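Local coordinates for smoothened (PDB 5KZZ), which relays Hedgehog signals across the cell membrane as a cholesterol-activated receptor of the Frizzled/Smoothened family, represented here by its sterol-free extracellular cysteine-rich domain, at residues 53-58 / 66-71; 46-51 / 75-80; 17-22 / 27-32; 36-41 / 86-91. All coordinates share one frame; numbering follows the deposited sequence. Where two conformers were deposited one is given.

Interaction 1. Residues 53-58 / 66-71; sequences SLWSGL and DAIRPL. With ZN (zinc ion), chain F.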
# COMPACT_ATOMS: atom_id res chain seq x y z
N SER A 53 -1.47 0.12 -12.35
CA SER A 53 -2.33 -0.02 -13.52
C SER A 53 -2.74 -1.49 -13.67
O SER A 53 -3.90 -1.79 -13.98
CB SER A 53 -1.62 0.47 -14.78
OG SER A 53 -2.42 0.24 -15.92
N LEU A 54 -1.81 -2.41 -13.44
CA LEU A 54 -2.13 -3.83 -13.51
C LEU A 54 -3.12 -4.24 -12.40
O LEU A 54 -4.09 -4.96 -12.65
CB LEU A 54 -0.85 -4.68 -13.41
CG LEU A 54 0.08 -4.60 -14.63
CD1 LEU A 54 1.37 -5.35 -14.35
CD2 LEU A 54 -0.61 -5.14 -15.86
N TRP A 55 -2.90 -3.76 -11.19
CA TRP A 55 -3.81 -4.04 -10.09
C TRP A 55 -5.23 -3.58 -10.38
O TRP A 55 -6.18 -4.15 -9.87
CB TRP A 55 -3.32 -3.36 -8.82
CG TRP A 55 -2.34 -4.17 -8.01
CD1 TRP A 55 -1.00 -3.95 -7.87
CD2 TRP A 55 -2.65 -5.31 -7.20
NE1 TRP A 55 -0.45 -4.89 -7.02
CE2 TRP A 55 -1.44 -5.75 -6.61
CE3 TRP A 55 -3.83 -6.01 -6.91
CZ2 TRP A 55 -1.39 -6.84 -5.74
CZ3 TRP A 55 -3.77 -7.11 -6.05
CH2 TRP A 55 -2.56 -7.51 -5.49
N SER A 56 -5.36 -2.53 -11.18
CA SER A 56 -6.66 -1.92 -11.44
C SER A 56 -7.63 -2.86 -12.13
O SER A 56 -8.81 -2.59 -12.21
CB SER A 56 -6.51 -0.65 -12.28
OG SER A 56 -5.93 0.38 -11.51
N GLY A 57 -7.12 -3.99 -12.63
CA GLY A 57 -7.99 -5.01 -13.20
C GLY A 57 -8.99 -5.51 -12.17
O GLY A 57 -10.05 -6.03 -12.50
N LEU A 58 -8.64 -5.34 -10.91
CA LEU A 58 -9.45 -5.81 -9.80
C LEU A 58 -10.71 -4.98 -9.61
O LEU A 58 -11.57 -5.35 -8.81
CB LEU A 58 -8.60 -5.81 -8.53
CG LEU A 58 -8.87 -6.81 -7.42
CD1 LEU A 58 -9.10 -8.18 -8.02
CD2 LEU A 58 -7.68 -6.84 -6.48
N ASP A 66 -12.87 -1.75 -3.43
CA ASP A 66 -13.02 -0.64 -2.51
C ASP A 66 -12.19 -0.86 -1.24
O ASP A 66 -11.58 0.09 -0.72
CB ASP A 66 -14.49 -0.44 -2.12
CG ASP A 66 -14.70 0.87 -1.40
OD1 ASP A 66 -14.62 1.91 -2.07
OD2 ASP A 66 -14.88 0.88 -0.16
N ALA A 67 -12.17 -2.09 -0.75
CA ALA A 67 -11.38 -2.41 0.44
C ALA A 67 -9.88 -2.34 0.19
O ALA A 67 -9.11 -1.87 1.03
CB ALA A 67 -11.75 -3.78 0.94
N ILE A 68 -9.45 -2.84 -0.96
CA ILE A 68 -8.01 -3.01 -1.20
C ILE A 68 -7.32 -1.73 -1.64
O ILE A 68 -6.10 -1.59 -1.43
CB ILE A 68 -7.77 -4.16 -2.24
CG1 ILE A 68 -6.39 -4.80 -2.02
CG2 ILE A 68 -7.88 -3.67 -3.66
CD1 ILE A 68 -6.07 -5.92 -2.98
N ARG A 69 -8.06 -0.78 -2.21
CA ARG A 69 -7.43 0.46 -2.67
C ARG A 69 -6.52 1.13 -1.61
O ARG A 69 -5.38 1.44 -1.92
CB ARG A 69 -8.48 1.47 -3.18
CG ARG A 69 -9.08 1.17 -4.53
CD ARG A 69 -10.35 2.00 -4.77
NE ARG A 69 -10.07 3.43 -4.72
CZ ARG A 69 -10.99 4.38 -4.67
NH1 ARG A 69 -12.27 4.05 -4.62
NH2 ARG A 69 -10.63 5.65 -4.65
N PRO A 70 -7.01 1.35 -0.37
CA PRO A 70 -6.12 2.03 0.57
C PRO A 70 -4.92 1.16 0.95
O PRO A 70 -3.89 1.70 1.28
CB PRO A 70 -7.03 2.30 1.78
CG PRO A 70 -8.16 1.31 1.64
CD PRO A 70 -8.38 1.27 0.16
N LEU A 71 -5.07 -0.17 0.90
CA LEU A 71 -3.93 -1.04 1.19
C LEU A 71 -2.89 -0.93 0.08
O LEU A 71 -1.71 -0.76 0.37
CB LEU A 71 -4.42 -2.50 1.37
CG LEU A 71 -3.34 -3.52 1.76
CD1 LEU A 71 -2.61 -3.03 2.96
CD2 LEU A 71 -4.00 -4.89 2.01
ZN ZN F . -14.95 3.59 -1.07
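The indole of Trp55 meets the delta methyl of Ile68 obliquely: CZ3 lies 4.0 Å from Ile68 CD1, on the six-membered end of the ring system. At the edge of the same indole, in its plane, sits Leu58 CD2, one short turn further along its own segment. Leu58 CD2 also closes on Ile68 CD1, again at 4.0 Å, so Ile68 CD1 touches both the indole and the leucine methyl. Ile68 reaches that place because its chain is extended, with CG1 roughly anti to the backbone N (chi1 -153°) and CD1 anti in turn, and it crosses both partners at about a right angle. A 3-10 bond from Leu58 N to Trp55 O, 2.9 Å, links the two residues along their own segment. No hydrogen bond crosses between the segments. The polar corner of the indole is turned elsewhere, its NE1 bonded to the hydroxyl of Tyr76, whose ring meets the indole with planes at about 65°. At the far end of 66-71, exposed Asp66 binds a zinc ion through OD1 at 2.0 Å. Within the Frizzled-type cysteine-rich domain, the contact joins the C-terminal part of helix 45-55 and the 3-10 residues 56-58 to the middle of helix 62-76. Leu72 of that second helix also touches Trp55, while Thr96 of helix 90-97 packs against Ile68.

Interaction 2. Residues 46-51 / 75-80; sequences DEVHDK and VYMPKC. With ZN (zinc ion), chain E.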
# COMPACT_ATOMS: atom_id res chain seq x y z
N ASP A 46 8.13 4.98 -11.40
CA ASP A 46 7.62 4.59 -12.71
C ASP A 46 7.07 3.17 -12.69
O ASP A 46 5.97 2.90 -13.17
CB ASP A 46 8.71 4.72 -13.77
CG ASP A 46 9.07 6.17 -14.07
OD1 ASP A 46 8.27 7.08 -13.76
OD2 ASP A 46 10.16 6.41 -14.63
N GLU A 47 7.83 2.25 -12.10
CA GLU A 47 7.37 0.86 -11.99
C GLU A 47 6.13 0.76 -11.11
O GLU A 47 5.21 0.01 -11.42
CB GLU A 47 8.48 -0.04 -11.42
CG GLU A 47 9.56 -0.38 -12.39
CD GLU A 47 10.12 -1.77 -12.16
OE1 GLU A 47 10.13 -2.25 -11.01
OE2 GLU A 47 10.54 -2.39 -13.16
N VAL A 48 6.10 1.50 -10.00
CA VAL A 48 4.93 1.52 -9.13
C VAL A 48 3.68 1.87 -9.94
O VAL A 48 2.65 1.22 -9.82
CB VAL A 48 5.10 2.53 -7.98
CG1 VAL A 48 3.75 2.89 -7.38
CG2 VAL A 48 6.08 1.97 -6.92
N HIS A 49 3.78 2.91 -10.77
CA HIS A 49 2.63 3.37 -11.53
C HIS A 49 2.13 2.25 -12.45
O HIS A 49 0.93 2.03 -12.60
CB HIS A 49 3.02 4.61 -12.31
CG HIS A 49 1.85 5.35 -12.89
ND1 HIS A 49 0.91 5.99 -12.11
CD2 HIS A 49 1.48 5.55 -14.17
CE1 HIS A 49 0.01 6.57 -12.90
NE2 HIS A 49 0.34 6.32 -14.16
N ASP A 50 3.07 1.55 -13.07
CA ASP A 50 2.70 0.46 -13.97
C ASP A 50 2.07 -0.71 -13.20
O ASP A 50 1.11 -1.32 -13.69
CB ASP A 50 3.91 -0.00 -14.77
CG ASP A 50 4.40 1.05 -15.76
OD1 ASP A 50 3.66 2.00 -16.11
OD2 ASP A 50 5.56 0.93 -16.20
N LYS A 51 2.60 -1.03 -12.01
CA LYS A 51 2.03 -2.11 -11.20
C LYS A 51 0.62 -1.75 -10.75
O LYS A 51 -0.26 -2.59 -10.73
CB LYS A 51 2.91 -2.41 -9.98
CG LYS A 51 4.34 -2.86 -10.30
CD LYS A 51 4.37 -4.17 -11.06
CE LYS A 51 5.78 -4.73 -11.16
NZ LYS A 51 5.84 -5.93 -12.04
N VAL A 75 1.03 0.56 0.40
CA VAL A 75 2.20 -0.22 0.03
C VAL A 75 3.00 0.45 -1.09
O VAL A 75 4.22 0.55 -1.02
CB VAL A 75 1.76 -1.64 -0.41
CG1 VAL A 75 2.88 -2.42 -1.11
CG2 VAL A 75 1.22 -2.42 0.79
N TYR A 76 2.29 0.89 -2.13
CA TYR A 76 2.93 1.35 -3.35
C TYR A 76 3.25 2.83 -3.35
O TYR A 76 4.26 3.22 -3.93
CB TYR A 76 2.06 1.03 -4.56
CG TYR A 76 2.12 -0.41 -4.99
CD1 TYR A 76 3.15 -0.87 -5.83
CD2 TYR A 76 1.19 -1.34 -4.54
CE1 TYR A 76 3.22 -2.18 -6.22
CE2 TYR A 76 1.27 -2.68 -4.93
CZ TYR A 76 2.28 -3.10 -5.78
OH TYR A 76 2.34 -4.42 -6.18
N MET A 77 2.40 3.65 -2.73
CA MET A 77 2.59 5.10 -2.71
C MET A 77 2.49 5.62 -1.29
O MET A 77 1.72 6.54 -1.02
CB MET A 77 1.56 5.81 -3.61
CG MET A 77 1.74 5.44 -5.09
SD MET A 77 0.52 6.14 -6.23
CE MET A 77 1.11 7.83 -6.39
N PRO A 78 3.29 5.05 -0.36
CA PRO A 78 3.16 5.41 1.05
C PRO A 78 3.66 6.81 1.35
O PRO A 78 4.47 7.38 0.61
CB PRO A 78 4.05 4.37 1.74
CG PRO A 78 5.14 4.16 0.72
CD PRO A 78 4.36 4.05 -0.56
N LYS A 79 3.20 7.35 2.46
CA LYS A 79 3.70 8.62 2.95
C LYS A 79 5.10 8.50 3.53
O LYS A 79 5.37 7.62 4.35
CB LYS A 79 2.75 9.18 4.00
CG LYS A 79 3.20 10.52 4.58
CD LYS A 79 2.18 11.06 5.58
CE LYS A 79 2.68 12.35 6.20
NZ LYS A 79 1.73 12.91 7.21
N CYS A 80 5.97 9.41 3.09
CA CYS A 80 7.34 9.50 3.59
C CYS A 80 7.53 10.89 4.17
O CYS A 80 7.11 11.88 3.57
CB CYS A 80 8.34 9.24 2.46
SG CYS A 80 10.03 8.92 2.99
ZN ZN E . 8.65 9.02 -13.85
O HOH W 1 9.15 9.53 -16.16
O HOH W 2 9.43 9.47 -11.83
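Helix 45-55 and the C-terminal end of helix 62-76 pack together in the cysteine-rich domain through Val48 and Lys51 on one side and Tyr76 and Met77 on the other. Val48 is the wedge. Its CG1 lies 3.5 Å from Tyr76 O and 3.8 Å from Tyr76 CB, while its CG2 also comes within 3.7 Å of Tyr76 O, so both methyls straddle the last helical carbonyl. With CG1 anti to the backbone N (chi1 161°), this branch extends further to Met77 CG, at 4.0 Å. Lys51, a turn later, offers only the root of its chain: CB approaches Tyr76 CE1 to 3.8 Å, after which a bend at chi2 (-63°) leads the amine away. Here helix 62-76 ends, Met77 being the first residue to leave helical backbone angles, and the chain runs on toward the strand at Cys80, which forms a disulfide with Cys16. The Tyr76 hydroxyl is held between the carboxylate of Asp41 and the indole NH of Trp55, which anchors that end of the ring, while Val48 packs by CB and CD1 and Lys51 by CE1. At the opening of 46-51, Asp46 OD1 binds a zinc ion at 2.0 Å; two waters and Lys20 NZ complete the ligands of the metal, tying the start of helix 45-55 to the loop that carries Lys20.

Interaction 3. Residues 17-22 / 27-32; sequences EPLKYN and SVLPYA. With ZN (zinc ion), chain E.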
# COMPACT_ATOMS: atom_id res chain seq x y z
N GLU A 17 11.27 10.87 -1.59
CA GLU A 17 11.30 11.60 -2.86
C GLU A 17 9.92 12.16 -3.16
O GLU A 17 8.91 11.64 -2.67
CB GLU A 17 11.81 10.70 -3.99
CG GLU A 17 11.02 9.44 -4.24
CD GLU A 17 11.73 8.51 -5.23
OE1 GLU A 17 11.25 8.36 -6.37
OE2 GLU A 17 12.77 7.94 -4.86
N PRO A 18 9.85 13.26 -3.93
CA PRO A 18 8.54 13.80 -4.27
C PRO A 18 7.70 12.80 -5.03
O PRO A 18 8.23 12.11 -5.91
CB PRO A 18 8.87 15.00 -5.17
CG PRO A 18 10.24 15.35 -4.81
CD PRO A 18 10.94 14.06 -4.51
N LEU A 19 6.41 12.74 -4.72
CA LEU A 19 5.49 11.89 -5.46
C LEU A 19 5.45 12.25 -6.91
O LEU A 19 5.34 13.42 -7.27
CB LEU A 19 4.08 12.00 -4.89
CG LEU A 19 3.77 11.11 -3.69
CD1 LEU A 19 2.56 11.65 -2.94
CD2 LEU A 19 3.51 9.69 -4.17
N LYS A 20 5.52 11.23 -7.75
CA LYS A 20 5.39 11.40 -9.18
C LYS A 20 3.99 11.91 -9.54
O LYS A 20 3.84 12.73 -10.42
CB LYS A 20 5.69 10.09 -9.89
CG LYS A 20 5.66 10.15 -11.40
CD LYS A 20 5.76 8.75 -11.98
CE LYS A 20 5.63 8.78 -13.49
NZ LYS A 20 6.72 9.60 -14.13
N TYR A 21 2.99 11.42 -8.83
CA TYR A 21 1.58 11.81 -8.96
C TYR A 21 0.97 11.98 -7.59
O TYR A 21 1.37 11.30 -6.66
CB TYR A 21 0.79 10.77 -9.74
CG TYR A 21 1.29 10.57 -11.13
CD1 TYR A 21 1.29 11.62 -12.04
CD2 TYR A 21 1.75 9.34 -11.55
CE1 TYR A 21 1.76 11.44 -13.33
CE2 TYR A 21 2.19 9.14 -12.86
CZ TYR A 21 2.20 10.20 -13.73
OH TYR A 21 2.64 10.02 -15.02
N ASN A 22 -0.02 12.88 -7.48
CA ASN A 22 -0.71 13.12 -6.22
C ASN A 22 -2.03 12.34 -6.15
O ASN A 22 -2.83 12.57 -5.25
CB ASN A 22 -0.99 14.61 -6.04
CG ASN A 22 0.27 15.45 -6.08
OD1 ASN A 22 0.45 16.29 -6.97
ND2 ASN A 22 1.15 15.24 -5.10
N SER A 27 -7.73 8.18 -5.68
CA SER A 27 -7.78 8.95 -4.45
C SER A 27 -6.72 10.04 -4.49
O SER A 27 -5.62 9.80 -4.95
CB SER A 27 -7.55 8.06 -3.24
OG SER A 27 -8.59 7.11 -3.12
N VAL A 28 -7.06 11.22 -3.98
CA VAL A 28 -6.08 12.30 -3.89
C VAL A 28 -5.25 12.15 -2.62
O VAL A 28 -5.81 12.10 -1.53
CB VAL A 28 -6.76 13.66 -3.87
CG1 VAL A 28 -5.71 14.73 -3.74
CG2 VAL A 28 -7.56 13.83 -5.14
N LEU A 29 -3.94 12.07 -2.76
CA LEU A 29 -3.07 11.92 -1.60
C LEU A 29 -2.77 13.29 -1.01
O LEU A 29 -2.38 14.20 -1.73
CB LEU A 29 -1.76 11.21 -1.98
CG LEU A 29 -1.94 9.83 -2.63
CD1 LEU A 29 -0.59 9.24 -3.03
CD2 LEU A 29 -2.72 8.88 -1.71
N PRO A 30 -2.97 13.43 0.30
CA PRO A 30 -2.72 14.73 0.93
C PRO A 30 -1.26 14.99 1.27
O PRO A 30 -0.92 16.14 1.59
CB PRO A 30 -3.56 14.66 2.20
CG PRO A 30 -3.58 13.20 2.53
CD PRO A 30 -3.61 12.47 1.22
N TYR A 31 -0.42 13.95 1.22
CA TYR A 31 1.01 14.08 1.51
C TYR A 31 1.83 14.20 0.22
O TYR A 31 1.38 13.75 -0.84
CB TYR A 31 1.50 12.90 2.35
CG TYR A 31 1.10 11.52 1.83
CD1 TYR A 31 -0.08 10.91 2.27
CD2 TYR A 31 1.89 10.83 0.91
CE1 TYR A 31 -0.46 9.65 1.82
CE2 TYR A 31 1.52 9.58 0.46
CZ TYR A 31 0.34 8.99 0.92
OH TYR A 31 -0.05 7.74 0.48
N ALA A 32 3.03 14.76 0.34
CA ALA A 32 3.81 15.15 -0.83
C ALA A 32 4.94 14.19 -1.21
O ALA A 32 5.36 14.19 -2.37
CB ALA A 32 4.40 16.53 -0.61
ZN ZN E . 8.65 9.02 -13.85
O HOH W 3 0.01 13.99 -3.06
O HOH W 4 4.00 16.12 -3.95
O HOH W 1 9.15 9.53 -16.16
O HOH W 2 9.43 9.47 -11.83
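Ala32 O is gripped twice, by the backbone N of Leu19 at 3.0 Å and by a water at 2.8 Å that also takes a hydrogen from Asn22 ND2. The Leu19 bond is nearly straight, at 173°. At the other end of the contact Leu29 N donates to Asn22 O at 2.8 Å, a bond tilted 27° from the carbonyl plane, and Val28 CA adds a C-H...O contact to the same oxygen. The gap between these two backbone bonds is bridged by solvent: a second water accepts from Asn22 ND2 and donates to both Leu29 O and Tyr31 O. Strand 17-18 pairs with 33-34 and strand 27-28 with 23-24; the present bonds connect the loops beside them at the surface of the cysteine-rich domain. Beneath the water network Leu19 CD1 fits tightly against Tyr31 O, at 3.2 Å, and lies 4.0 Å from both Leu29 CD1 and Tyr31 CD2. Within 27-32 itself, Leu29 CB is offset over one face of the Tyr31 ring, whose hydroxyl bonds to Met77 O. Lys20 points its CB away from this cluster and gives NZ to the zinc ion at 2.0 Å; such coordination probably requires a neutral amine.

Interaction 4. Residues 36-41 / 86-91; sequences TVLAED and ELPSQG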
# COMPACT_ATOMS: atom_id res chain seq x y z
N THR A 36 9.62 3.97 -2.52
CA THR A 36 9.24 2.70 -3.11
C THR A 36 9.71 1.50 -2.28
O THR A 36 9.56 0.35 -2.70
CB THR A 36 9.81 2.56 -4.54
OG1 THR A 36 11.24 2.65 -4.51
CG2 THR A 36 9.28 3.67 -5.43
N VAL A 37 10.26 1.77 -1.09
CA VAL A 37 10.91 0.72 -0.31
C VAL A 37 9.95 -0.40 0.14
O VAL A 37 10.40 -1.54 0.36
CB VAL A 37 11.64 1.33 0.93
CG1 VAL A 37 10.66 1.90 1.93
CG2 VAL A 37 12.54 0.29 1.60
N LEU A 38 8.65 -0.14 0.27
CA LEU A 38 7.71 -1.18 0.70
C LEU A 38 7.20 -2.02 -0.45
O LEU A 38 6.71 -3.14 -0.25
CB LEU A 38 6.52 -0.57 1.42
CG LEU A 38 6.88 0.36 2.56
CD1 LEU A 38 5.62 0.85 3.24
CD2 LEU A 38 7.79 -0.36 3.58
N ALA A 39 7.32 -1.49 -1.67
CA ALA A 39 6.83 -2.20 -2.85
C ALA A 39 7.94 -3.09 -3.38
O ALA A 39 8.76 -2.66 -4.20
CB ALA A 39 6.37 -1.22 -3.91
N GLU A 40 7.95 -4.34 -2.92
CA GLU A 40 9.07 -5.24 -3.20
C GLU A 40 9.19 -5.62 -4.66
O GLU A 40 10.23 -6.09 -5.10
CB GLU A 40 8.96 -6.50 -2.34
CG GLU A 40 9.10 -6.24 -0.84
CD GLU A 40 9.03 -7.51 -0.01
OE1 GLU A 40 9.46 -8.58 -0.52
OE2 GLU A 40 8.57 -7.45 1.15
N ASP A 41 8.11 -5.42 -5.42
CA ASP A 41 8.08 -5.71 -6.84
C ASP A 41 8.42 -4.51 -7.73
O ASP A 41 8.31 -4.61 -8.95
CB ASP A 41 6.70 -6.24 -7.24
CG ASP A 41 5.59 -5.22 -7.01
OD1 ASP A 41 5.86 -4.12 -6.49
OD2 ASP A 41 4.43 -5.53 -7.32
N GLU A 86 5.86 5.21 6.61
CA GLU A 86 4.90 4.50 7.44
C GLU A 86 4.49 3.18 6.76
O GLU A 86 4.30 3.17 5.55
CB GLU A 86 3.67 5.39 7.70
CG GLU A 86 2.59 4.81 8.61
CD GLU A 86 3.13 3.96 9.75
OE1 GLU A 86 4.04 4.41 10.47
OE2 GLU A 86 2.64 2.82 9.91
N LEU A 87 4.40 2.09 7.52
CA LEU A 87 3.98 0.78 6.99
C LEU A 87 2.46 0.61 7.01
O LEU A 87 1.80 1.23 7.85
CB LEU A 87 4.64 -0.35 7.79
CG LEU A 87 5.98 -0.85 7.26
CD1 LEU A 87 7.01 0.26 7.31
CD2 LEU A 87 6.44 -2.04 8.08
N PRO A 88 1.90 -0.23 6.10
CA PRO A 88 0.47 -0.56 6.16
C PRO A 88 0.17 -1.30 7.45
O PRO A 88 0.99 -2.09 7.90
CB PRO A 88 0.25 -1.46 4.94
CG PRO A 88 1.61 -2.05 4.66
CD PRO A 88 2.58 -0.96 5.01
N SER A 89 -0.98 -1.04 8.05
CA SER A 89 -1.25 -1.58 9.38
C SER A 89 -1.83 -2.99 9.37
O SER A 89 -2.46 -3.43 8.40
CB SER A 89 -2.20 -0.64 10.12
OG SER A 89 -3.47 -0.65 9.52
N GLN A 90 -1.64 -3.69 10.49
CA GLN A 90 -2.28 -4.98 10.69
C GLN A 90 -3.81 -4.86 10.52
O GLN A 90 -4.44 -5.70 9.88
CB GLN A 90 -1.90 -5.52 12.07
CG GLN A 90 -2.54 -6.83 12.43
CD GLN A 90 -2.05 -8.02 11.64
OE1 GLN A 90 -2.72 -9.05 11.62
NE2 GLN A 90 -0.89 -7.89 10.98
N GLY A 91 -4.40 -3.80 11.07
CA GLY A 91 -5.83 -3.63 11.01
C GLY A 91 -6.32 -3.47 9.59
O GLY A 91 -7.30 -4.10 9.18
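Leu38 projects into 86-91 with its two methyls divided between neighbours. CD1 lies 3.5 Å from Glu86 O and 4.0 Å from Pro88 CD, the leucine approaching the proline head-on; CD2 meets Leu87 CD1 at 3.9 Å, and there the two leucines pass each other at a slant. The torsions direct the branch at 86-88: CG stands beside the backbone N, anti to the carbonyl carbon (chi1 -53°), and an extended chi2 (-177°) turns CD1 to Glu86 and Pro88 and CD2 to Leu87. Leu87 is less relaxed. Its chi1 of -91° departs from a staggered value, and although the CB does not point at 36-41, the bend at chi2 brings CD1 round to Leu38. A type I beta turn from Thr36 to Ala39, closed by Ala39 N to Thr36 O at 3.1 Å, sets Leu38 at its third position, in the loop between strand 33-34 and helix 45-55 of the cysteine-rich domain. The carbonyl of Leu38 accepts a hydrogen bond from the hydroxyl of Tyr119. On the facing side, the chain leaves strand 84-86 and leads into helix 90-97: Ser89 is the N-cap residue, and its OG bonds to the backbone N of Leu92. Pro88 fits its ring against Leu71, Ala74 and Val75 of helix 62-76, while Leu87 also touches Lys12 of strand 11-13.

How the interactions relate
Interactions 1 and 2 use the same two helices, 45-55 and 62-76, and differ in depth and in extent: interaction 2 is buried and the larger, interaction 1 only partly buried. Both are apolar across the segments, as is interaction 4, also partly buried, which encloses them along the chain and ties a loop to the approach to helix 90-97. Tyr76 of interaction 2 is the polar link among these three. Interaction 3 lies at the surface and closes earlier in the sequence; there backbone hydrogen bonds and bridging waters are added to a small leucine-tyrosine cluster. It meets interaction 2 at a shared zinc ion and through Tyr31.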